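Local coordinates for protein putative Ribokinase II (Escherichia coli O6, PDB 3IQ0) that probably phosphorylates a sugar or related small substrate, using ATP and magnesium, as a carbohydrate kinase of the pfkB (ribokinase) family, at residues 6-12 with 38-44; 56-60 with 117-123; 222-226 with 236-240. One frame throughout, in Å; residues are numbered along the deposited sequence.

Contact 1 (6-12 with 38-44); sequences VFTIGEI and GAPAIFI
Pro-40, in the first turn of helix 39-49, presses its ring against the backbone of Ile-9, Gly-10 and Glu-11. Its CG lies 3.4 Å from the carbonyl O of Ile-9 and also reaches the CA of Gly-10, while CD comes within 3.5 Å of the Glu-11 O. That oxygen is buried against the proline and Gly-38 with no hydrogen-bonding partner. The Glu-11 side chain crosses the proline ring at about a right angle: CG stands between backbone N and carbonyl carbon (chi1 66°), the chain bends at chi2, and the carboxylate comes back to the CG-CD edge of the ring, OE2 3.6 Å from Pro-40 CD. Both carboxylate oxygens are held from beyond the contact, OE1 by Ser-140 OG and OE2 by Ser-139 OG. A water that donates to Glu-11 OE2 at 3.0 Å accepts from the N of Ala-39, tying the acid to the start of the helix just after the N-cap residue Gly-38. Neither Gly-10 nor Gly-38 has a side chain, and the two backbones come close here. Further along, Thr-8 turns its methyl to the helix, CG2 3.6 Å from Pro-40 O and 3.9 Å from Ile-44 CD1; its OG1 is engaged by His-135 O. Val-6 CG1 sits at the edge of the Phe-43 ring, near its plane, and Ile-12 CG1 meets Ala-41 CB at 4.1 Å. The axes of 6-9 and 39-44 run nearly antiparallel, at 164°, and approach to 8.0 Å. Helix 39-49 thus packs on one side of the central sheet, where strand 5-9 lies between strands 54-61 and 131-137; Phe-43 stacks with His-135 and touches Ile-267 of helix 258-271.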
loop_
_atom_site.group_PDB
_atom_site.type_symbol
_atom_site.label_atom_id
_atom_site.label_comp_id
_atom_site.label_asym_id
_atom_site.label_seq_id
_atom_site.Cartn_x
_atom_site.Cartn_y
_atom_site.Cartn_z
ATOM N N VAL B 6 -15.206 -11.621 24.106
ATOM C CA VAL B 6 -13.806 -11.905 23.833
ATOM C C VAL B 6 -13.347 -10.788 22.900
ATOM O O VAL B 6 -14.001 -10.507 21.900
ATOM C CB VAL B 6 -13.615 -13.262 23.125
ATOM C CG1 VAL B 6 -12.172 -13.410 22.680
ATOM C CG2 VAL B 6 -13.983 -14.401 24.062
ATOM N N PHE B 7 -12.236 -10.143 23.228
ATOM C CA PHE B 7 -11.739 -9.059 22.395
ATOM C C PHE B 7 -10.312 -9.317 21.947
ATOM O O PHE B 7 -9.582 -10.090 22.569
ATOM C CB PHE B 7 -11.758 -7.736 23.170
ATOM C CG PHE B 7 -12.962 -6.885 22.903
ATOM C CD1 PHE B 7 -12.925 -5.897 21.920
ATOM C CD2 PHE B 7 -14.130 -7.059 23.636
ATOM C CE1 PHE B 7 -14.039 -5.097 21.678
ATOM C CE2 PHE B 7 -15.244 -6.266 23.399
ATOM C CZ PHE B 7 -15.200 -5.283 22.421
ATOM N N THR B 8 -9.934 -8.682 20.844
ATOM C CA THR B 8 -8.571 -8.765 20.361
ATOM C C THR B 8 -8.238 -7.375 19.859
ATOM O O THR B 8 -9.095 -6.496 19.820
ATOM C CB THR B 8 -8.370 -9.792 19.226
ATOM O OG1 THR B 8 -6.963 -9.983 19.029
ATOM C CG2 THR B 8 -8.980 -9.309 17.930
ATOM N N ILE B 9 -6.992 -7.180 19.462
ATOM C CA ILE B 9 -6.553 -5.878 19.003
ATOM C C ILE B 9 -5.447 -6.084 17.986
ATOM O O ILE B 9 -4.744 -7.090 18.026
ATOM C CB ILE B 9 -6.020 -5.076 20.212
ATOM C CG1 ILE B 9 -5.647 -3.652 19.807
ATOM C CG2 ILE B 9 -4.816 -5.795 20.808
ATOM C CD1 ILE B 9 -5.419 -2.749 21.012
ATOM N N GLY B 10 -5.284 -5.144 17.065
ATOM C CA GLY B 10 -4.212 -5.312 16.105
ATOM C C GLY B 10 -4.469 -4.841 14.694
ATOM O O GLY B 10 -5.301 -3.970 14.443
ATOM N N GLU B 11 -3.746 -5.448 13.766
ATOM C CA GLU B 11 -3.835 -5.083 12.368
ATOM C C GLU B 11 -4.939 -5.773 11.586
ATOM O O GLU B 11 -5.197 -6.964 11.755
ATOM C CB GLU B 11 -2.491 -5.352 11.681
ATOM C CG GLU B 11 -2.095 -6.834 11.594
ATOM C CD GLU B 11 -1.497 -7.391 12.881
ATOM O OE1 GLU B 11 -1.582 -6.718 13.929
ATOM O OE2 GLU B 11 -0.944 -8.511 12.840
ATOM N N ILE B 12 -5.592 -4.991 10.736
ATOM C CA ILE B 12 -6.634 -5.473 9.846
ATOM C C ILE B 12 -6.149 -5.000 8.479
ATOM O O ILE B 12 -5.857 -3.818 8.294
ATOM C CB ILE B 12 -7.995 -4.827 10.135
ATOM C CG1 ILE B 12 -8.597 -5.413 11.412
ATOM C CG2 ILE B 12 -8.938 -5.048 8.968
ATOM C CD1 ILE B 12 -9.927 -4.791 11.774
ATOM N N GLY B 38 -5.324 -10.345 8.284
ATOM C CA GLY B 38 -4.791 -9.757 9.501
ATOM C C GLY B 38 -4.997 -10.742 10.637
ATOM O O GLY B 38 -6.133 -11.074 10.979
ATOM N N ALA B 39 -3.895 -11.209 11.222
ATOM C CA ALA B 39 -3.937 -12.181 12.306
ATOM C C ALA B 39 -5.065 -11.941 13.312
ATOM O O ALA B 39 -5.878 -12.834 13.554
ATOM C CB ALA B 39 -2.577 -12.224 13.031
ATOM N N PRO B 40 -5.133 -10.741 13.912
ATOM C CA PRO B 40 -6.204 -10.490 14.882
ATOM C C PRO B 40 -7.600 -10.657 14.281
ATOM O O PRO B 40 -8.502 -11.187 14.934
ATOM C CB PRO B 40 -5.945 -9.049 15.326
ATOM C CG PRO B 40 -4.456 -8.899 15.152
ATOM C CD PRO B 40 -4.221 -9.585 13.829
ATOM N N ALA B 41 -7.769 -10.205 13.038
ATOM C CA ALA B 41 -9.060 -10.298 12.360
ATOM C C ALA B 41 -9.462 -11.745 12.091
ATOM O O ALA B 41 -10.621 -12.115 12.267
ATOM C CB ALA B 41 -9.029 -9.509 11.051
ATOM N N ILE B 42 -8.510 -12.560 11.651
ATOM C CA ILE B 42 -8.800 -13.961 11.384
ATOM C C ILE B 42 -9.108 -14.677 12.704
ATOM O O ILE B 42 -10.025 -15.497 12.777
ATOM C CB ILE B 42 -7.618 -14.643 10.667
ATOM C CG1 ILE B 42 -7.292 -13.879 9.382
ATOM C CG2 ILE B 42 -7.974 -16.085 10.341
ATOM C CD1 ILE B 42 -6.010 -14.304 8.719
ATOM N N PHE B 43 -8.344 -14.360 13.743
ATOM C CA PHE B 43 -8.563 -14.956 15.059
ATOM C C PHE B 43 -9.995 -14.676 15.503
ATOM O O PHE B 43 -10.751 -15.591 15.837
ATOM C CB PHE B 43 -7.607 -14.342 16.096
ATOM C CG PHE B 43 -7.924 -14.716 17.529
ATOM C CD1 PHE B 43 -7.428 -15.893 18.087
ATOM C CD2 PHE B 43 -8.716 -13.886 18.322
ATOM C CE1 PHE B 43 -7.710 -16.240 19.411
ATOM C CE2 PHE B 43 -9.011 -14.220 19.651
ATOM C CZ PHE B 43 -8.505 -15.398 20.195
ATOM N N ILE B 44 -10.356 -13.399 15.503
ATOM C CA ILE B 44 -11.680 -12.984 15.940
ATOM C C ILE B 44 -12.801 -13.499 15.050
ATOM O O ILE B 44 -13.911 -13.730 15.524
ATOM C CB ILE B 44 -11.764 -11.438 16.059
ATOM C CG1 ILE B 44 -12.679 -11.073 17.223
ATOM C CG2 ILE B 44 -12.272 -10.817 14.772
ATOM C CD1 ILE B 44 -12.139 -11.518 18.557
HETATM O O HOH W 1 -1.095 -10.411 10.505
#

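Contact 2 (56-60 with 117-123); sequences IISCV and KLSAQHV
The His-122 imidazole meets Cys-59 obliquely: SG lies 4.1 Å from the ring centroid and 33° off the ring normal, with ND1 its nearest ring atom at 3.6 Å. At the edge of the same ring, in its plane, lies the carbonyl O of Lys-117, while Ser-84 and Leu-86 of strand 83-86 also touch this histidine. The cysteine sulfur stands beside its own backbone N, anti to the carbonyl carbon (chi1 -79°), and from there reaches both the imidazole and Leu-118, whose CD1 is 3.9 Å from SG. Leu-118 extends CG anti to its N (chi1 -174°), bringing CD1 against both Cys-59 and Ile-57. There it meets Ile-57 CG2 at 4.0 Å, the two side chains crossing at about a right angle. The other branch of Ile-57 ends at CD1, 4.0 Å from Val-123 CG1, while CG2 also approaches the His-122 carbonyl O at 3.9 Å. A type I turn from Ser-119 to His-122 lies between Leu-118 and Val-123, and both of these residues touch the strand; both also pack on Ala-149 of helix 144-159. The loop lies between that helix and strand 54-61, on the sheet face lined by Ile-57 and Cys-59, and Leu-118 reaches on to Ile-9 of strand 5-9. No hydrogen bond joins the two segments: this is packing of branched aliphatic groups, edged by a sulfur-aromatic contact, whose hold depends on fit and burial rather than on directed polar bonds.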
loop_
_atom_site.group_PDB
_atom_site.type_symbol
_atom_site.label_atom_id
_atom_site.label_comp_id
_atom_site.label_asym_id
_atom_site.label_seq_id
_atom_site.Cartn_x
_atom_site.Cartn_y
_atom_site.Cartn_z
ATOM N N ILE B 56 -13.393 -6.314 18.193
ATOM C CA ILE B 56 -12.006 -6.074 17.828
ATOM C C ILE B 56 -11.691 -4.586 17.782
ATOM O O ILE B 56 -12.512 -3.782 17.349
ATOM C CB ILE B 56 -11.659 -6.737 16.457
ATOM C CG1 ILE B 56 -10.170 -6.548 16.146
ATOM C CG2 ILE B 56 -12.536 -6.169 15.350
ATOM C CD1 ILE B 56 -9.677 -7.338 14.942
ATOM N N ILE B 57 -10.502 -4.229 18.256
ATOM C CA ILE B 57 -10.055 -2.838 18.261
ATOM C C ILE B 57 -8.980 -2.740 17.195
ATOM O O ILE B 57 -7.932 -3.368 17.316
ATOM C CB ILE B 57 -9.442 -2.442 19.626
ATOM C CG1 ILE B 57 -10.507 -2.518 20.722
ATOM C CG2 ILE B 57 -8.873 -1.037 19.553
ATOM C CD1 ILE B 57 -9.965 -2.282 22.118
ATOM N N SER B 58 -9.241 -1.958 16.152
ATOM C CA SER B 58 -8.279 -1.816 15.065
ATOM C C SER B 58 -8.491 -0.504 14.315
ATOM O O SER B 58 -9.353 0.289 14.682
ATOM C CB SER B 58 -8.420 -3.003 14.104
ATOM O OG SER B 58 -7.400 -3.009 13.119
ATOM N N CYS B 59 -7.695 -0.286 13.269
ATOM C CA CYS B 59 -7.780 0.922 12.453
ATOM C C CYS B 59 -7.702 0.588 10.974
ATOM O O CYS B 59 -6.852 -0.191 10.564
ATOM C CB CYS B 59 -6.621 1.878 12.772
ATOM S SG CYS B 59 -6.795 2.856 14.267
ATOM N N VAL B 60 -8.592 1.167 10.177
ATOM C CA VAL B 60 -8.564 0.968 8.729
ATOM C C VAL B 60 -8.714 2.346 8.098
ATOM O O VAL B 60 -9.091 3.305 8.779
ATOM C CB VAL B 60 -9.717 0.065 8.216
ATOM C CG1 VAL B 60 -9.630 -1.314 8.851
ATOM C CG2 VAL B 60 -11.057 0.715 8.498
ATOM N N LYS B 117 -1.233 2.953 12.966
ATOM C CA LYS B 117 -1.747 4.217 13.492
ATOM C C LYS B 117 -2.546 3.999 14.777
ATOM O O LYS B 117 -2.924 4.952 15.456
ATOM C CB LYS B 117 -2.647 4.892 12.462
ATOM C CG LYS B 117 -2.345 6.362 12.227
ATOM C CD LYS B 117 -1.388 6.563 11.060
ATOM C CE LYS B 117 0.019 6.098 11.374
ATOM N NZ LYS B 117 0.695 7.006 12.326
ATOM N N LEU B 118 -2.803 2.738 15.102
ATOM C CA LEU B 118 -3.548 2.393 16.308
ATOM C C LEU B 118 -2.861 2.995 17.529
ATOM O O LEU B 118 -1.722 2.657 17.835
ATOM C CB LEU B 118 -3.618 0.871 16.460
ATOM C CG LEU B 118 -4.479 0.282 17.582
ATOM C CD1 LEU B 118 -5.927 0.684 17.382
ATOM C CD2 LEU B 118 -4.355 -1.236 17.584
ATOM N N SER B 119 -3.549 3.887 18.229
ATOM C CA SER B 119 -2.961 4.511 19.407
ATOM C C SER B 119 -3.742 4.161 20.665
ATOM O O SER B 119 -4.932 3.857 20.605
ATOM C CB SER B 119 -2.907 6.033 19.235
ATOM O OG SER B 119 -4.204 6.586 19.087
ATOM N N ALA B 120 -3.057 4.213 21.803
ATOM C CA ALA B 120 -3.664 3.908 23.091
ATOM C C ALA B 120 -4.966 4.673 23.295
ATOM O O ALA B 120 -5.810 4.269 24.089
ATOM C CB ALA B 120 -2.687 4.231 24.213
ATOM N N GLN B 121 -5.135 5.780 22.580
ATOM C CA GLN B 121 -6.357 6.554 22.725
ATOM C C GLN B 121 -7.458 5.942 21.875
ATOM O O GLN B 121 -8.633 5.989 22.235
ATOM C CB GLN B 121 -6.130 8.010 22.321
ATOM C CG GLN B 121 -7.177 8.946 22.898
ATOM C CD GLN B 121 -7.330 8.775 24.402
ATOM O OE1 GLN B 121 -6.365 8.924 25.157
ATOM N NE2 GLN B 121 -8.542 8.458 24.844
ATOM N N HIS B 122 -7.072 5.367 20.743
ATOM C CA HIS B 122 -8.033 4.730 19.853
ATOM C C HIS B 122 -8.651 3.504 20.521
ATOM O O HIS B 122 -9.499 2.832 19.936
ATOM C CB HIS B 122 -7.351 4.336 18.542
ATOM C CG HIS B 122 -7.439 5.386 17.478
ATOM N ND1 HIS B 122 -6.428 5.611 16.568
ATOM C CD2 HIS B 122 -8.427 6.259 17.168
ATOM C CE1 HIS B 122 -6.789 6.578 15.743
ATOM N NE2 HIS B 122 -7.998 6.989 16.086
ATOM N N VAL B 123 -8.220 3.222 21.750
ATOM C CA VAL B 123 -8.740 2.089 22.502
ATOM C C VAL B 123 -10.075 2.465 23.132
ATOM O O VAL B 123 -11.104 2.417 22.459
ATOM C CB VAL B 123 -7.757 1.649 23.611
ATOM C CG1 VAL B 123 -8.374 0.550 24.459
ATOM C CG2 VAL B 123 -6.474 1.146 22.981
#

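Contact 3 (222-226 with 236-240); sequences VKEVI and YYSAN
Tyr-236 and Glu-224 cross obliquely, the hydroxyl end of the phenol beside the acid's CG and the hydroxyl donating to OE2 at 2.6 Å. This oxygen meets the ring edge in its plane. The carboxylate plane is turned 81° from the ring, and the hydroxyl bonds to the anti lone pair of OE2, away from the other oxygen. Glu-224 CG stands anti to the carbonyl carbon and the chain is extended beyond it, carrying the acid across the end of the tyrosine. OE2 also takes a salt bridge from Arg-270; the two donors would be expected to stabilise the charged carboxylate. On the same side of the sheet Ile-226 CG1 touches Tyr-236 CD1 at 4.0 Å, while the tyrosine ring meets that of Phe-243 in the next strand. The backbones are joined at the antiparallel hydrogen-bonded pair Val-225 and Tyr-237. Val-225 N gives a fairly straight bond to Tyr-237 O, 3.0 Å and 163° at the hydrogen, lying in the carbonyl plane; the return bond from Tyr-237 N to Val-225 O, at 2.9 Å, is more bent, 134°, with its donor tilted from that plane. Their side chains face helix 210-220, CB to CB 4.2 Å apart, and both touch Ile-214. At Lys-223 and Ala-239, past the strand pairing, a water bridges the two backbones, donating to Lys-223 O at 2.7 Å and accepting from Ala-239 N. The Ile-226 side chain is near the bound ATP, about 7 Å away, without touching it. Strands 224-228 and 234-237 form an antiparallel beta hairpin that, with strand 242-245, closes one end of the mostly parallel central sheet, as in the ribokinase-like alpha/beta fold.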
loop_
_atom_site.group_PDB
_atom_site.type_symbol
_atom_site.label_atom_id
_atom_site.label_comp_id
_atom_site.label_asym_id
_atom_site.label_seq_id
_atom_site.Cartn_x
_atom_site.Cartn_y
_atom_site.Cartn_z
ATOM N N VAL B 222 2.193 -18.063 33.939
ATOM C CA VAL B 222 1.325 -18.519 32.866
ATOM C C VAL B 222 0.646 -19.797 33.339
ATOM O O VAL B 222 1.304 -20.727 33.805
ATOM C CB VAL B 222 2.132 -18.798 31.577
ATOM C CG1 VAL B 222 1.209 -19.319 30.484
ATOM C CG2 VAL B 222 2.822 -17.524 31.119
ATOM N N LYS B 223 -0.674 -19.836 33.231
ATOM C CA LYS B 223 -1.428 -20.995 33.675
ATOM C C LYS B 223 -1.500 -22.102 32.634
ATOM O O LYS B 223 -1.483 -23.283 32.975
ATOM C CB LYS B 223 -2.839 -20.562 34.082
ATOM C CG LYS B 223 -2.850 -19.553 35.223
ATOM C CD LYS B 223 -4.252 -19.051 35.539
ATOM C CE LYS B 223 -4.221 -18.005 36.649
ATOM N NZ LYS B 223 -3.335 -16.848 36.314
ATOM N N GLU B 224 -1.580 -21.717 31.364
ATOM C CA GLU B 224 -1.671 -22.685 30.280
ATOM C C GLU B 224 -0.789 -22.309 29.109
ATOM O O GLU B 224 -0.727 -21.152 28.705
ATOM C CB GLU B 224 -3.117 -22.803 29.797
ATOM C CG GLU B 224 -4.066 -23.391 30.826
ATOM C CD GLU B 224 -5.520 -23.235 30.436
ATOM O OE1 GLU B 224 -6.008 -22.093 30.403
ATOM O OE2 GLU B 224 -6.179 -24.253 30.159
ATOM N N VAL B 225 -0.104 -23.308 28.574
ATOM C CA VAL B 225 0.765 -23.122 27.425
ATOM C C VAL B 225 0.302 -24.114 26.372
ATOM O O VAL B 225 0.389 -25.331 26.574
ATOM C CB VAL B 225 2.237 -23.411 27.778
ATOM C CG1 VAL B 225 3.118 -23.258 26.539
ATOM C CG2 VAL B 225 2.692 -22.467 28.879
ATOM N N ILE B 226 -0.233 -23.596 25.271
ATOM C CA ILE B 226 -0.695 -24.452 24.187
ATOM C C ILE B 226 0.287 -24.332 23.030
ATOM O O ILE B 226 0.389 -23.280 22.398
ATOM C CB ILE B 226 -2.111 -24.056 23.695
ATOM C CG1 ILE B 226 -3.151 -24.318 24.781
ATOM C CG2 ILE B 226 -2.477 -24.868 22.472
ATOM C CD1 ILE B 226 -3.179 -23.294 25.883
ATOM N N TYR B 236 -0.610 -29.524 25.058
ATOM C CA TYR B 236 -1.158 -28.691 26.123
ATOM C C TYR B 236 -0.292 -28.892 27.359
ATOM O O TYR B 236 0.104 -30.021 27.665
ATOM C CB TYR B 236 -2.594 -29.110 26.444
ATOM C CG TYR B 236 -3.203 -28.378 27.625
ATOM C CD1 TYR B 236 -3.896 -27.180 27.448
ATOM C CD2 TYR B 236 -3.081 -28.882 28.919
ATOM C CE1 TYR B 236 -4.457 -26.505 28.531
ATOM C CE2 TYR B 236 -3.635 -28.216 30.007
ATOM C CZ TYR B 236 -4.321 -27.031 29.807
ATOM O OH TYR B 236 -4.883 -26.380 30.876
ATOM N N TYR B 237 -0.009 -27.806 28.068
ATOM C CA TYR B 237 0.813 -27.874 29.272
ATOM C C TYR B 237 0.273 -26.994 30.392
ATOM O O TYR B 237 0.016 -25.810 30.193
ATOM C CB TYR B 237 2.246 -27.427 28.970
ATOM C CG TYR B 237 2.947 -28.223 27.899
ATOM C CD1 TYR B 237 3.440 -29.499 28.159
ATOM C CD2 TYR B 237 3.127 -27.694 26.622
ATOM C CE1 TYR B 237 4.097 -30.231 27.171
ATOM C CE2 TYR B 237 3.779 -28.416 25.629
ATOM C CZ TYR B 237 4.262 -29.680 25.909
ATOM O OH TYR B 237 4.909 -30.387 24.925
ATOM N N SER B 238 0.111 -27.585 31.570
ATOM C CA SER B 238 -0.347 -26.855 32.749
ATOM C C SER B 238 0.441 -27.424 33.923
ATOM O O SER B 238 1.068 -28.476 33.795
ATOM C CB SER B 238 -1.850 -27.051 32.979
ATOM O OG SER B 238 -2.150 -28.394 33.310
ATOM N N ALA B 239 0.422 -26.738 35.058
ATOM C CA ALA B 239 1.157 -27.224 36.216
ATOM C C ALA B 239 0.644 -28.596 36.648
ATOM O O ALA B 239 1.396 -29.409 37.186
ATOM C CB ALA B 239 1.029 -26.237 37.368
ATOM N N ASN B 240 -0.630 -28.856 36.385
ATOM C CA ASN B 240 -1.246 -30.110 36.786
ATOM C C ASN B 240 -1.237 -31.225 35.749
ATOM O O ASN B 240 -1.138 -32.402 36.102
ATOM C CB ASN B 240 -2.676 -29.833 37.236
ATOM C CG ASN B 240 -2.746 -28.722 38.256
ATOM O OD1 ASN B 240 -3.438 -27.723 38.055
ATOM N ND2 ASN B 240 -2.017 -28.881 39.356
HETATM O O HOH W 2 -0.833 -24.242 35.360
#

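Overall arrangement
All three contacts reach the same mixed sheet. Contact 1 lies deepest, about 6 Å from the centre of the chain; contact 2 is buried but further out, and contact 3, about 19 Å from that centre, is only partly buried. Contacts 1 and 2 adjoin through neighbouring strands 5-9 and 54-61, joined by the bonds of Gly-10 O to Ser-58 OG and Thr-8 O to Ile-57 N. Contact 3 stands apart, its centre about 23 Å from that of contact 1. Chemistry follows place: a helix start packed against segment 6-12 and linked to it by water, an apolar loop packing without hydrogen bonds, and a hairpin held by backbone bonds and a tyrosine-glutamate pair.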